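Local coordinates for protein putative hexose oxidase (Nonomuraea sp. ATCC 39727, PDB 5AWV) that binds FAD covalently and probably oxidises a sugar of glycopeptide antibiotics such as teicoplanin, at residues 91-96 / 471-476; 85-90 / 103-108; 178-183 / 197-202. All coordinates share one frame; numbering follows the deposited sequence.

Overall arrangement
From the N terminus the chain first enters contact 2, where strand 84-87 pairs in parallel with strand 104-107 and the turn after strand 84-87 binds the FAD diphosphate. The loop between them holds 91-96, one half of contact 1, whose partner 471-476 comes 375 residues later; contacts 1 and 2 therefore cross along the chain, touch through Phe96 and Ala85, and share FAD. Contact 3, 178-183 with 197-202, opens after contact 2 has closed and is nested inside the long loop closed by contact 1. It joins strand 193-199, outermost in the five-stranded antiparallel sheet within this chain, to its neighbour 179-187, its centre about 25 Å from that of contact 1.

Contact 1 of 3, residues 91-96 / 471-476. With FAD (flavin-adenine dinucleotide), chain M; N1L (2-amino-2-deoxy-beta-D-glucopyranuronic acid), chain B.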
loop_
_atom_site.group_PDB
_atom_site.type_symbol
_atom_site.label_atom_id
_atom_site.label_comp_id
_atom_site.label_asym_id
_atom_site.label_seq_id
_atom_site.Cartn_x
_atom_site.Cartn_y
_atom_site.Cartn_z
ATOM N N HIS A 91 2.647 -1.006 6.653
ATOM C CA HIS A 91 1.979 0.259 6.573
ATOM C C HIS A 91 0.523 0.324 6.920
ATOM O O HIS A 91 -0.078 1.389 6.877
ATOM C CB HIS A 91 2.227 0.914 5.197
ATOM C CG HIS A 91 3.438 1.783 5.231
ATOM N ND1 HIS A 91 3.392 3.174 5.525
ATOM C CD2 HIS A 91 4.734 1.408 5.203
ATOM C CE1 HIS A 91 4.675 3.576 5.548
ATOM N NE2 HIS A 91 5.482 2.542 5.397
ATOM N N CYS A 92 -0.054 -0.772 7.395
ATOM C CA CYS A 92 -1.466 -0.746 7.777
ATOM C C CYS A 92 -1.875 0.490 8.590
ATOM O O CYS A 92 -1.216 0.808 9.599
ATOM C CB CYS A 92 -1.826 -2.013 8.618
ATOM S SG CYS A 92 -3.623 -2.295 8.656
ATOM N N PHE A 93 -2.977 1.133 8.206
ATOM C CA PHE A 93 -3.537 2.336 8.891
ATOM C C PHE A 93 -4.238 1.935 10.179
ATOM O O PHE A 93 -4.525 2.812 11.021
ATOM C CB PHE A 93 -4.601 3.078 8.084
ATOM C CG PHE A 93 -4.058 3.992 7.019
ATOM C CD1 PHE A 93 -2.781 3.834 6.505
ATOM C CD2 PHE A 93 -4.887 4.955 6.480
ATOM C CE1 PHE A 93 -2.320 4.638 5.520
ATOM C CE2 PHE A 93 -4.435 5.811 5.525
ATOM C CZ PHE A 93 -3.161 5.646 5.014
ATOM N N GLU A 94 -4.472 0.640 10.331
ATOM C CA GLU A 94 -5.218 0.080 11.466
ATOM C C GLU A 94 -4.399 -0.993 12.180
ATOM O O GLU A 94 -3.308 -1.343 11.782
ATOM C CB GLU A 94 -6.595 -0.489 11.022
ATOM C CG GLU A 94 -7.697 0.535 11.043
ATOM C CD GLU A 94 -8.044 1.005 12.454
ATOM O OE1 GLU A 94 -7.449 0.472 13.419
ATOM O OE2 GLU A 94 -8.906 1.876 12.569
ATOM N N ASP A 95 -4.947 -1.494 13.281
ATOM C CA ASP A 95 -4.307 -2.526 14.137
ATOM C C ASP A 95 -4.486 -3.960 13.638
ATOM O O ASP A 95 -4.531 -4.887 14.451
ATOM C CB ASP A 95 -4.869 -2.462 15.564
ATOM C CG ASP A 95 -6.312 -2.959 15.644
ATOM O OD1 ASP A 95 -7.013 -3.165 14.570
ATOM O OD2 ASP A 95 -6.731 -3.133 16.809
ATOM N N PHE A 96 -4.494 -4.174 12.335
ATOM C CA PHE A 96 -4.792 -5.496 11.812
ATOM C C PHE A 96 -3.656 -6.474 12.109
ATOM O O PHE A 96 -3.890 -7.680 12.234
ATOM C CB PHE A 96 -5.026 -5.482 10.316
ATOM C CG PHE A 96 -6.180 -4.635 9.844
ATOM C CD1 PHE A 96 -7.156 -4.105 10.704
ATOM C CD2 PHE A 96 -6.332 -4.417 8.480
ATOM C CE1 PHE A 96 -8.221 -3.385 10.194
ATOM C CE2 PHE A 96 -7.405 -3.674 7.986
ATOM C CZ PHE A 96 -8.349 -3.131 8.842
ATOM N N ILE A 471 -10.382 0.778 0.883
ATOM C CA ILE A 471 -9.925 -0.270 1.877
ATOM C C ILE A 471 -8.454 -0.251 2.210
ATOM O O ILE A 471 -8.114 -0.685 3.250
ATOM C CB ILE A 471 -10.382 -1.717 1.421
ATOM C CG1 ILE A 471 -10.271 -2.758 2.535
ATOM C CG2 ILE A 471 -9.584 -2.194 0.260
ATOM C CD1 ILE A 471 -11.236 -2.531 3.701
ATOM N N ASN A 472 -7.613 0.367 1.368
ATOM C CA ASN A 472 -6.208 0.584 1.779
ATOM C C ASN A 472 -5.968 1.695 2.751
ATOM O O ASN A 472 -4.842 1.807 3.311
ATOM C CB ASN A 472 -5.270 0.720 0.560
ATOM C CG ASN A 472 -4.553 -0.556 0.188
ATOM O OD1 ASN A 472 -4.346 -1.442 1.009
ATOM N ND2 ASN A 472 -4.150 -0.639 -1.064
ATOM N N TYR A 473 -7.024 2.484 2.970
ATOM C CA TYR A 473 -7.091 3.422 4.108
ATOM C C TYR A 473 -8.112 2.999 5.160
ATOM O O TYR A 473 -9.100 3.720 5.467
ATOM C CB TYR A 473 -7.500 4.789 3.574
ATOM C CG TYR A 473 -6.630 5.454 2.588
ATOM C CD1 TYR A 473 -5.289 5.113 2.383
ATOM C CD2 TYR A 473 -7.220 6.437 1.731
ATOM C CE1 TYR A 473 -4.527 5.752 1.404
ATOM C CE2 TYR A 473 -6.449 7.124 0.761
ATOM C CZ TYR A 473 -5.100 6.802 0.602
ATOM O OH TYR A 473 -4.355 7.532 -0.411
ATOM N N PRO A 474 -7.927 1.800 5.685
ATOM C CA PRO A 474 -8.940 1.279 6.609
ATOM C C PRO A 474 -9.113 2.157 7.871
ATOM O O PRO A 474 -8.158 2.689 8.404
ATOM C CB PRO A 474 -8.427 -0.067 6.990
ATOM C CG PRO A 474 -6.932 0.106 6.896
ATOM C CD PRO A 474 -6.707 0.997 5.707
ATOM N N ASP A 475 -10.333 2.229 8.303
ATOM C CA ASP A 475 -10.751 3.029 9.485
ATOM C C ASP A 475 -11.877 2.257 10.247
ATOM O O ASP A 475 -13.012 2.234 9.791
ATOM C CB ASP A 475 -11.302 4.318 8.988
ATOM C CG ASP A 475 -11.856 5.223 10.127
ATOM O OD1 ASP A 475 -11.628 4.939 11.339
ATOM O OD2 ASP A 475 -12.471 6.249 9.740
ATOM N N SER A 476 -11.506 1.621 11.375
ATOM C CA SER A 476 -12.415 0.911 12.278
ATOM C C SER A 476 -13.585 1.722 12.784
ATOM O O SER A 476 -14.588 1.125 13.124
ATOM C CB SER A 476 -11.636 0.424 13.514
ATOM O OG SER A 476 -10.892 -0.633 12.949
HETATM P PA FAD M . 0.915 -4.406 6.178
HETATM O O1A FAD M . 0.648 -3.599 7.431
HETATM O O2A FAD M . 2.060 -5.305 6.091
HETATM O O5B FAD M . -0.388 -5.189 5.744
HETATM C C5B FAD M . -1.712 -4.562 5.637
HETATM C C4B FAD M . -2.779 -5.609 5.697
HETATM O O4B FAD M . -2.704 -6.560 4.629
HETATM C C3B FAD M . -2.829 -6.453 6.981
HETATM O O3B FAD M . -4.153 -6.926 7.329
HETATM C C2B FAD M . -1.930 -7.574 6.559
HETATM O O2B FAD M . -2.122 -8.679 7.378
HETATM C C1B FAD M . -2.302 -7.803 5.132
HETATM N N9A FAD M . -1.214 -8.397 4.391
HETATM C C8A FAD M . 0.056 -7.997 4.243
HETATM N N7A FAD M . 0.741 -8.793 3.393
HETATM C C5A FAD M . -0.101 -9.721 2.958
HETATM C C6A FAD M . 0.005 -10.914 2.093
HETATM N N6A FAD M . 1.185 -11.189 1.546
HETATM N N1A FAD M . -1.137 -11.637 1.887
HETATM C C2A FAD M . -2.315 -11.318 2.499
HETATM N N3A FAD M . -2.481 -10.262 3.343
HETATM C C4A FAD M . -1.388 -9.495 3.618
HETATM N N1 FAD M . -1.990 3.660 -0.475
HETATM C C2 FAD M . -2.211 4.080 -1.756
HETATM O O2 FAD M . -2.986 3.423 -2.488
HETATM N N3 FAD M . -1.604 5.159 -2.276
HETATM C C4 FAD M . -0.635 5.823 -1.612
HETATM O O4 FAD M . -0.044 6.800 -2.124
HETATM C C4X FAD M . -0.311 5.408 -0.241
HETATM N N5 FAD M . 0.660 6.033 0.514
HETATM C C5X FAD M . 1.032 5.587 1.754
HETATM C C6 FAD M . 2.087 6.242 2.423
HETATM C C7 FAD M . 2.334 5.778 3.743
HETATM C C7M FAD M . 3.450 6.475 4.565
HETATM C C8 FAD M . 1.604 4.606 4.370
HETATM C C8M FAD M . 2.078 3.972 5.656
HETATM C C9 FAD M . 0.607 3.963 3.603
HETATM C C9A FAD M . 0.283 4.420 2.360
HETATM N N10 FAD M . -0.732 3.821 1.566
HETATM C C10 FAD M . -1.031 4.250 0.284
HETATM C "C1'" FAD M . -1.551 2.689 2.111
HETATM C "C2'" FAD M . -1.042 1.355 1.715
HETATM O "O2'" FAD M . -1.489 1.138 0.390
HETATM C "C3'" FAD M . -1.732 0.414 2.631
HETATM O "O3'" FAD M . -1.354 0.820 3.948
HETATM C "C4'" FAD M . -1.276 -1.044 2.351
HETATM O "O4'" FAD M . -2.287 -1.903 2.884
HETATM C "C5'" FAD M . 0.022 -1.292 3.078
HETATM O "O5'" FAD M . 0.542 -2.593 2.741
HETATM P P FAD M . 1.727 -3.179 3.588
HETATM O O1P FAD M . 2.155 -4.446 3.028
HETATM O O2P FAD M . 2.838 -2.190 3.809
HETATM O O3P FAD M . 1.010 -3.257 5.019
HETATM C C1 N1L B . 0.980 9.481 3.973
HETATM C C2 N1L B . -0.095 9.887 5.108
HETATM C C3 N1L B . -1.326 8.960 5.127
HETATM C C4 N1L B . -1.919 8.973 3.734
HETATM C C5 N1L B . -0.910 8.323 2.749
HETATM C C6 N1L B . -1.481 8.163 1.316
HETATM N N2 N1L B . 0.465 9.916 6.458
HETATM O O3 N1L B . -2.378 9.463 6.081
HETATM O O4 N1L B . -3.269 8.282 3.705
HETATM O O5 N1L B . 0.291 9.187 2.647
HETATM O O6B N1L B . -1.274 9.282 0.461
HETATM O O6A N1L B . -2.848 8.053 1.339
HETATM O O HOH W 1 -3.634 0.552 5.365
HETATM O O HOH W 2 -9.379 -1.806 14.701
#
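Phe93 and Tyr473 each set CG beside the backbone N, anti to the carbonyl carbon (chi1 -80° and -61°), which lays their rings side by side and pointing the same way. The planes are only 6° apart but slid, so the rings barely overlap, with Phe93 CE2 3.3 Å from Tyr473 CD1. Asn472 O lies over the centre of one Phe93 face. A water accepts from Phe93 N and donates to Asn472 O, and also bonds FAD O3'. Pro474 lies between Phe93 and Phe96: its CB meets Phe96 CZ at 3.6 Å, while its CD packs on Phe93 CB. Further along, bent Glu94 receives Ser476 N on OE2 (2.9 Å), the donor standing above the carboxylate plane. Asp475 turns elsewhere, to Lys365 and Lys367. On the flavin side His91 ND1 is bonded covalently to FAD C8M (1.5 Å), Cys92 N donates to FAD O1A, and FAD O4' donates to Asn472 OD1. Tyr473 OH is hydrogen-bonded to Tyr165 OH; N1L O4 sits at the edge of the Phe93 ring and over one face of the Tyr473 ring. The FAD-binding and berberine-like parts thus meet around a bicovalent flavin, held by His91 and Cys151, as in berberine bridge enzyme-like oxidases.

Contact 2 of 3, residues 85-90 / 103-108. With FAD (flavin-adenine dinucleotide), chain M.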
loop_
_atom_site.group_PDB
_atom_site.type_symbol
_atom_site.label_atom_id
_atom_site.label_comp_id
_atom_site.label_asym_id
_atom_site.label_seq_id
_atom_site.Cartn_x
_atom_site.Cartn_y
_atom_site.Cartn_z
ATOM N N ALA A 85 -1.489 -13.036 11.741
ATOM C CA ALA A 85 -1.579 -11.916 10.807
ATOM C C ALA A 85 -0.282 -11.885 9.965
ATOM O O ALA A 85 0.783 -12.247 10.470
ATOM C CB ALA A 85 -1.763 -10.635 11.569
ATOM N N VAL A 86 -0.390 -11.512 8.703
ATOM C CA VAL A 86 0.754 -11.430 7.786
ATOM C C VAL A 86 1.250 -9.987 7.854
ATOM O O VAL A 86 0.457 -9.079 7.998
ATOM C CB VAL A 86 0.367 -11.737 6.313
ATOM C CG1 VAL A 86 1.594 -11.649 5.407
ATOM C CG2 VAL A 86 -0.344 -13.074 6.258
ATOM N N ARG A 87 2.564 -9.789 7.863
ATOM C CA ARG A 87 3.122 -8.473 7.639
ATOM C C ARG A 87 4.018 -8.466 6.418
ATOM O O ARG A 87 4.918 -9.224 6.312
ATOM C CB ARG A 87 3.900 -7.959 8.821
ATOM C CG ARG A 87 3.969 -6.432 8.824
ATOM C CD ARG A 87 5.063 -5.912 9.618
ATOM N NE ARG A 87 5.101 -6.228 11.072
ATOM C CZ ARG A 87 4.494 -5.634 12.077
ATOM N NH1 ARG A 87 3.593 -4.723 11.921
ATOM N NH2 ARG A 87 4.849 -6.003 13.332
ATOM N N SER A 88 3.764 -7.543 5.513
ATOM C CA SER A 88 4.636 -7.351 4.367
ATOM C C SER A 88 5.370 -6.041 4.583
ATOM O O SER A 88 6.492 -6.041 5.113
ATOM C CB SER A 88 3.815 -7.411 3.097
ATOM O OG SER A 88 3.363 -8.747 2.881
ATOM N N GLY A 89 4.760 -4.901 4.247
ATOM C CA GLY A 89 5.473 -3.628 4.473
ATOM C C GLY A 89 5.216 -2.943 5.793
ATOM O O GLY A 89 5.962 -2.044 6.165
ATOM N N GLY A 90 4.178 -3.337 6.547
ATOM C CA GLY A 90 3.950 -2.736 7.836
ATOM C C GLY A 90 3.181 -1.426 7.799
ATOM O O GLY A 90 2.981 -0.864 8.843
ATOM N N LYS A 103 -1.260 -13.664 17.789
ATOM C CA LYS A 103 -0.229 -14.440 18.419
ATOM C C LYS A 103 0.908 -14.847 17.531
ATOM O O LYS A 103 1.979 -15.220 18.044
ATOM C CB LYS A 103 -0.870 -15.696 19.031
ATOM C CG LYS A 103 -1.909 -15.407 20.092
ATOM C CD LYS A 103 -1.348 -14.730 21.333
ATOM C CE LYS A 103 -2.481 -14.271 22.246
ATOM N NZ LYS A 103 -1.865 -13.735 23.492
ATOM N N VAL A 104 0.670 -14.938 16.245
ATOM C CA VAL A 104 1.761 -15.174 15.339
ATOM C C VAL A 104 1.730 -14.150 14.230
ATOM O O VAL A 104 0.684 -13.946 13.610
ATOM C CB VAL A 104 1.621 -16.552 14.733
ATOM C CG1 VAL A 104 2.702 -16.808 13.752
ATOM C CG2 VAL A 104 1.792 -17.623 15.838
ATOM N N ILE A 105 2.886 -13.567 13.921
ATOM C CA ILE A 105 3.026 -12.775 12.685
ATOM C C ILE A 105 3.801 -13.570 11.658
ATOM O O ILE A 105 4.878 -14.071 11.958
ATOM C CB ILE A 105 3.704 -11.419 12.986
ATOM C CG1 ILE A 105 2.819 -10.659 13.926
ATOM C CG2 ILE A 105 3.929 -10.647 11.677
ATOM C CD1 ILE A 105 3.352 -9.333 14.383
ATOM N N ILE A 106 3.230 -13.805 10.480
ATOM C CA ILE A 106 3.998 -14.282 9.379
ATOM C C ILE A 106 4.573 -13.036 8.632
ATOM O O ILE A 106 3.837 -12.284 7.983
ATOM C CB ILE A 106 3.194 -15.182 8.446
ATOM C CG1 ILE A 106 2.675 -16.394 9.272
ATOM C CG2 ILE A 106 4.046 -15.629 7.287
ATOM C CD1 ILE A 106 1.753 -17.326 8.503
ATOM N N ASP A 107 5.891 -12.904 8.699
ATOM C CA ASP A 107 6.591 -11.739 8.216
ATOM C C ASP A 107 7.213 -12.081 6.872
ATOM O O ASP A 107 7.973 -13.037 6.765
ATOM C CB ASP A 107 7.636 -11.284 9.232
ATOM C CG ASP A 107 8.312 -9.952 8.826
ATOM O OD1 ASP A 107 8.777 -9.858 7.656
ATOM O OD2 ASP A 107 8.296 -9.017 9.656
ATOM N N MET A 108 6.872 -11.314 5.840
ATOM C CA MET A 108 7.273 -11.604 4.461
ATOM C C MET A 108 8.548 -10.949 3.965
ATOM O O MET A 108 8.851 -11.021 2.733
ATOM C CB MET A 108 6.160 -11.250 3.508
ATOM C CG MET A 108 4.769 -11.814 3.876
ATOM S SD MET A 108 4.586 -13.612 3.931
ATOM C CE MET A 108 4.088 -13.841 2.277
HETATM P PA FAD M . 0.915 -4.406 6.178
HETATM O O1A FAD M . 0.648 -3.599 7.431
HETATM O O2A FAD M . 2.060 -5.305 6.091
HETATM O O5B FAD M . -0.388 -5.189 5.744
HETATM C C5B FAD M . -1.712 -4.562 5.637
HETATM C C4B FAD M . -2.779 -5.609 5.697
HETATM O O4B FAD M . -2.704 -6.560 4.629
HETATM C C3B FAD M . -2.829 -6.453 6.981
HETATM O O3B FAD M . -4.153 -6.926 7.329
HETATM C C2B FAD M . -1.930 -7.574 6.559
HETATM O O2B FAD M . -2.122 -8.679 7.378
HETATM C C1B FAD M . -2.302 -7.803 5.132
HETATM N N9A FAD M . -1.214 -8.397 4.391
HETATM C C8A FAD M . 0.056 -7.997 4.243
HETATM N N7A FAD M . 0.741 -8.793 3.393
HETATM C C5A FAD M . -0.101 -9.721 2.958
HETATM C C6A FAD M . 0.005 -10.914 2.093
HETATM N N6A FAD M . 1.185 -11.189 1.546
HETATM N N1A FAD M . -1.137 -11.637 1.887
HETATM C C2A FAD M . -2.315 -11.318 2.499
HETATM N N3A FAD M . -2.481 -10.262 3.343
HETATM C C4A FAD M . -1.388 -9.495 3.618
HETATM N N1 FAD M . -1.990 3.660 -0.475
HETATM C C2 FAD M . -2.211 4.080 -1.756
HETATM O O2 FAD M . -2.986 3.423 -2.488
HETATM N N3 FAD M . -1.604 5.159 -2.276
HETATM C C4 FAD M . -0.635 5.823 -1.612
HETATM O O4 FAD M . -0.044 6.800 -2.124
HETATM C C4X FAD M . -0.311 5.408 -0.241
HETATM N N5 FAD M . 0.660 6.033 0.514
HETATM C C5X FAD M . 1.032 5.587 1.754
HETATM C C6 FAD M . 2.087 6.242 2.423
HETATM C C7 FAD M . 2.334 5.778 3.743
HETATM C C7M FAD M . 3.450 6.475 4.565
HETATM C C8 FAD M . 1.604 4.606 4.370
HETATM C C8M FAD M . 2.078 3.972 5.656
HETATM C C9 FAD M . 0.607 3.963 3.603
HETATM C C9A FAD M . 0.283 4.420 2.360
HETATM N N10 FAD M . -0.732 3.821 1.566
HETATM C C10 FAD M . -1.031 4.250 0.284
HETATM C "C1'" FAD M . -1.551 2.689 2.111
HETATM C "C2'" FAD M . -1.042 1.355 1.715
HETATM O "O2'" FAD M . -1.489 1.138 0.390
HETATM C "C3'" FAD M . -1.732 0.414 2.631
HETATM O "O3'" FAD M . -1.354 0.820 3.948
HETATM C "C4'" FAD M . -1.276 -1.044 2.351
HETATM O "O4'" FAD M . -2.287 -1.903 2.884
HETATM C "C5'" FAD M . 0.022 -1.292 3.078
HETATM O "O5'" FAD M . 0.542 -2.593 2.741
HETATM P P FAD M . 1.727 -3.179 3.588
HETATM O O1P FAD M . 2.155 -4.446 3.028
HETATM O O2P FAD M . 2.838 -2.190 3.809
HETATM O O3P FAD M . 1.010 -3.257 5.019
HETATM O O HOH W 3 6.927 -8.403 11.799
#
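FAD O2A is gripped by two backbone N-H groups of one turn, Ser88 N and Gly90 N, each at 2.9 Å. Gly89 N, between them, donates to FAD O1P (2.9 Å, N-H...O 165°), so the turn spans both phosphates. Ser88 OG, placed beside its own backbone N at chi1 -70°, donates to adenine N7A at 2.7 Å, and FAD O2B donates to Val86 O. The turn follows a parallel strand pair that begins with Ala85 N to Val104 O and Ile106 N to Ala85 O, then Arg87 N to Ile106 O and Met108 N to Arg87 O. Beside the adenine, Met108, bent at chi2 and chi3, brings CG to 3.5 Å from Val86 CG1 and equally near Ser88 OG. On the face of Ala85, Arg87, Ile105 and Asp107, the Arg87 chain crosses Ile105 at a slant, with Arg87 NH2 3.8 Å from Ile105 CD1. Arg87 NE and Asp107 OD2 are bridged by a water lying in the guanidinium plane; Arg87 is salt-bridged to Asp98, and Asp107 is held by Ser109 and by a salt bridge to Arg48. Strand 60-63 flanks strand 104-107 on its other side, helix 67-80 packs on Ile106, and Val223 of strand 223-229 touches both Val86 and Met108.

Contact 3 of 3, residues 178-183 / 197-202; sequences YLYAVE and VATRER
Tyr178 starts the segment with its main chain near Arg200: its C atom is 3.8 Å from Arg200 NH2, while its own hydroxyl bonds Phe172. At Leu179 the carbonyl lies over one face of the Arg200 guanidinium. Leu179 O and Arg200 NH2 are 3.3 Å apart, but the angle is too poor for a hydrogen bond; the oxygen is taken by Trp210, and the guanidinium by Arg230 O through NH1 and Asp177 O through NH2. Tyr180 holds CG anti to its backbone N (chi1 171°), which sends the ring across the Arg200 chain at about a right angle, the ring and guanidinium planes 71° apart. Arg200 NE comes to the ring edge. The hydroxyl then donates to Glu201 OE2 at 2.6 Å, on the anti lone pair of a carboxylate turned nearly perpendicular to the ring; Glu201 is exposed. Tyr180 O meanwhile accepts Arg200 N. Tyr180 and Ala181 both face Trp228 of strand 223-229, a classic beta bulge against that strand. Strands 179-187 and 193-199 form a beta hairpin, whose second arm is an outermost strand of the sheet within this chain. On the hairpin side, Ala181 and Thr199 form a non-hydrogen-bonded pair, Ala181 CB lying 3.9 Å from Thr199 CG2. The Thr199 hydroxyl accepts Glu201 N in an ST turn, which carries the chain out of the strand, and also bonds Asp204. Val182 and Ala198 are the hydrogen-bonded pair: Val182 N reaches Ala198 O and Ala198 N reaches Val182 O, both at 2.9 Å. Glu183, extended beyond CG, lays its CG against Val197 CG2 at 3.9 Å, while its OE1 turns to Lys226, Thr67 and Thr225.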
loop_
_atom_site.group_PDB
_atom_site.type_symbol
_atom_site.label_atom_id
_atom_site.label_comp_id
_atom_site.label_asym_id
_atom_site.label_seq_id
_atom_site.Cartn_x
_atom_site.Cartn_y
_atom_site.Cartn_z
ATOM N N TYR A 178 -3.549 -3.938 -13.585
ATOM C CA TYR A 178 -2.416 -4.725 -14.094
ATOM C C TYR A 178 -2.251 -6.089 -13.391
ATOM O O TYR A 178 -1.276 -6.781 -13.660
ATOM C CB TYR A 178 -1.109 -3.918 -14.060
ATOM C CG TYR A 178 -1.298 -2.639 -14.839
ATOM C CD1 TYR A 178 -1.118 -2.604 -16.220
ATOM C CD2 TYR A 178 -1.856 -1.540 -14.239
ATOM C CE1 TYR A 178 -1.396 -1.469 -16.927
ATOM C CE2 TYR A 178 -2.138 -0.379 -14.960
ATOM C CZ TYR A 178 -1.965 -0.356 -16.307
ATOM O OH TYR A 178 -2.232 0.766 -17.103
ATOM N N LEU A 179 -3.155 -6.468 -12.506
ATOM C CA LEU A 179 -3.013 -7.723 -11.751
ATOM C C LEU A 179 -3.448 -8.896 -12.618
ATOM O O LEU A 179 -4.640 -9.092 -12.903
ATOM C CB LEU A 179 -3.733 -7.696 -10.449
ATOM C CG LEU A 179 -3.579 -9.008 -9.627
ATOM C CD1 LEU A 179 -2.175 -9.317 -9.146
ATOM C CD2 LEU A 179 -4.517 -9.002 -8.481
ATOM N N TYR A 180 -2.474 -9.675 -13.050
ATOM C CA TYR A 180 -2.765 -10.804 -13.986
ATOM C C TYR A 180 -3.066 -12.035 -13.176
ATOM O O TYR A 180 -3.988 -12.795 -13.513
ATOM C CB TYR A 180 -1.581 -11.020 -14.978
ATOM C CG TYR A 180 -1.735 -12.259 -15.783
ATOM C CD1 TYR A 180 -2.693 -12.310 -16.787
ATOM C CD2 TYR A 180 -0.961 -13.425 -15.508
ATOM C CE1 TYR A 180 -2.893 -13.505 -17.536
ATOM C CE2 TYR A 180 -1.135 -14.583 -16.269
ATOM C CZ TYR A 180 -2.124 -14.606 -17.266
ATOM O OH TYR A 180 -2.357 -15.690 -18.049
ATOM N N ALA A 181 -2.315 -12.241 -12.103
ATOM C CA ALA A 181 -2.479 -13.441 -11.284
ATOM C C ALA A 181 -1.960 -13.315 -9.918
ATOM O O ALA A 181 -1.045 -12.526 -9.650
ATOM C CB ALA A 181 -1.780 -14.651 -11.932
ATOM N N VAL A 182 -2.442 -14.164 -9.043
ATOM C CA VAL A 182 -1.949 -14.259 -7.710
ATOM C C VAL A 182 -1.695 -15.719 -7.337
ATOM O O VAL A 182 -2.462 -16.580 -7.737
ATOM C CB VAL A 182 -2.888 -13.813 -6.568
ATOM C CG1 VAL A 182 -2.816 -12.338 -6.303
ATOM C CG2 VAL A 182 -4.358 -14.247 -6.788
ATOM N N GLU A 183 -0.743 -15.942 -6.457
ATOM C CA GLU A 183 -0.504 -17.199 -5.762
ATOM C C GLU A 183 -0.809 -16.979 -4.316
ATOM O O GLU A 183 -0.311 -16.079 -3.685
ATOM C CB GLU A 183 0.954 -17.672 -5.895
ATOM C CG GLU A 183 1.185 -19.058 -5.294
ATOM C CD GLU A 183 2.678 -19.514 -5.376
ATOM O OE1 GLU A 183 3.600 -19.016 -4.683
ATOM O OE2 GLU A 183 2.924 -20.404 -6.128
ATOM N N VAL A 197 -2.815 -20.900 -7.665
ATOM C CA VAL A 197 -2.498 -19.853 -8.591
ATOM C C VAL A 197 -3.780 -19.511 -9.370
ATOM O O VAL A 197 -4.329 -20.367 -10.057
ATOM C CB VAL A 197 -1.348 -20.238 -9.516
ATOM C CG1 VAL A 197 -1.137 -19.169 -10.573
ATOM C CG2 VAL A 197 -0.071 -20.423 -8.740
ATOM N N ALA A 198 -4.254 -18.275 -9.254
ATOM C CA ALA A 198 -5.501 -17.783 -9.893
ATOM C C ALA A 198 -5.217 -16.638 -10.824
ATOM O O ALA A 198 -4.441 -15.720 -10.468
ATOM C CB ALA A 198 -6.495 -17.372 -8.748
ATOM N N THR A 199 -5.713 -16.671 -12.062
ATOM C CA THR A 199 -5.408 -15.695 -13.024
ATOM C C THR A 199 -6.635 -14.931 -13.501
ATOM O O THR A 199 -7.763 -15.371 -13.300
ATOM C CB THR A 199 -4.737 -16.256 -14.347
ATOM O OG1 THR A 199 -5.764 -16.785 -15.225
ATOM C CG2 THR A 199 -3.691 -17.314 -14.057
ATOM N N ARG A 200 -6.408 -13.886 -14.267
ATOM C CA ARG A 200 -7.530 -13.213 -14.846
ATOM C C ARG A 200 -8.133 -13.808 -16.122
ATOM O O ARG A 200 -9.064 -13.255 -16.597
ATOM C CB ARG A 200 -7.264 -11.757 -15.051
ATOM C CG ARG A 200 -6.578 -11.313 -16.235
ATOM C CD ARG A 200 -6.571 -9.764 -16.187
ATOM N NE ARG A 200 -5.291 -9.375 -16.706
ATOM C CZ ARG A 200 -4.630 -8.248 -16.402
ATOM N NH1 ARG A 200 -3.514 -8.055 -17.020
ATOM N NH2 ARG A 200 -5.133 -7.291 -15.572
ATOM N N GLU A 201 -7.573 -14.885 -16.665
ATOM C CA GLU A 201 -8.046 -15.457 -17.929
ATOM C C GLU A 201 -9.474 -15.925 -17.796
ATOM O O GLU A 201 -9.959 -16.275 -16.694
ATOM C CB GLU A 201 -7.193 -16.646 -18.364
ATOM C CG GLU A 201 -5.720 -16.377 -18.539
ATOM C CD GLU A 201 -5.330 -15.732 -19.838
ATOM O OE1 GLU A 201 -6.229 -15.479 -20.665
ATOM O OE2 GLU A 201 -4.093 -15.501 -20.016
ATOM N N ARG A 202 -10.135 -15.943 -18.960
ATOM C CA ARG A 202 -11.392 -16.645 -19.062
ATOM C C ARG A 202 -11.147 -18.167 -18.911
ATOM O O ARG A 202 -10.108 -18.723 -19.342
ATOM C CB ARG A 202 -12.126 -16.301 -20.379
ATOM C CG ARG A 202 -13.139 -15.185 -20.147
ATOM C CD ARG A 202 -13.362 -14.271 -21.350
ATOM N NE ARG A 202 -14.735 -13.702 -21.367
ATOM C CZ ARG A 202 -15.206 -12.723 -20.570
ATOM N NH1 ARG A 202 -14.439 -12.133 -19.641
ATOM N NH2 ARG A 202 -16.467 -12.314 -20.708
#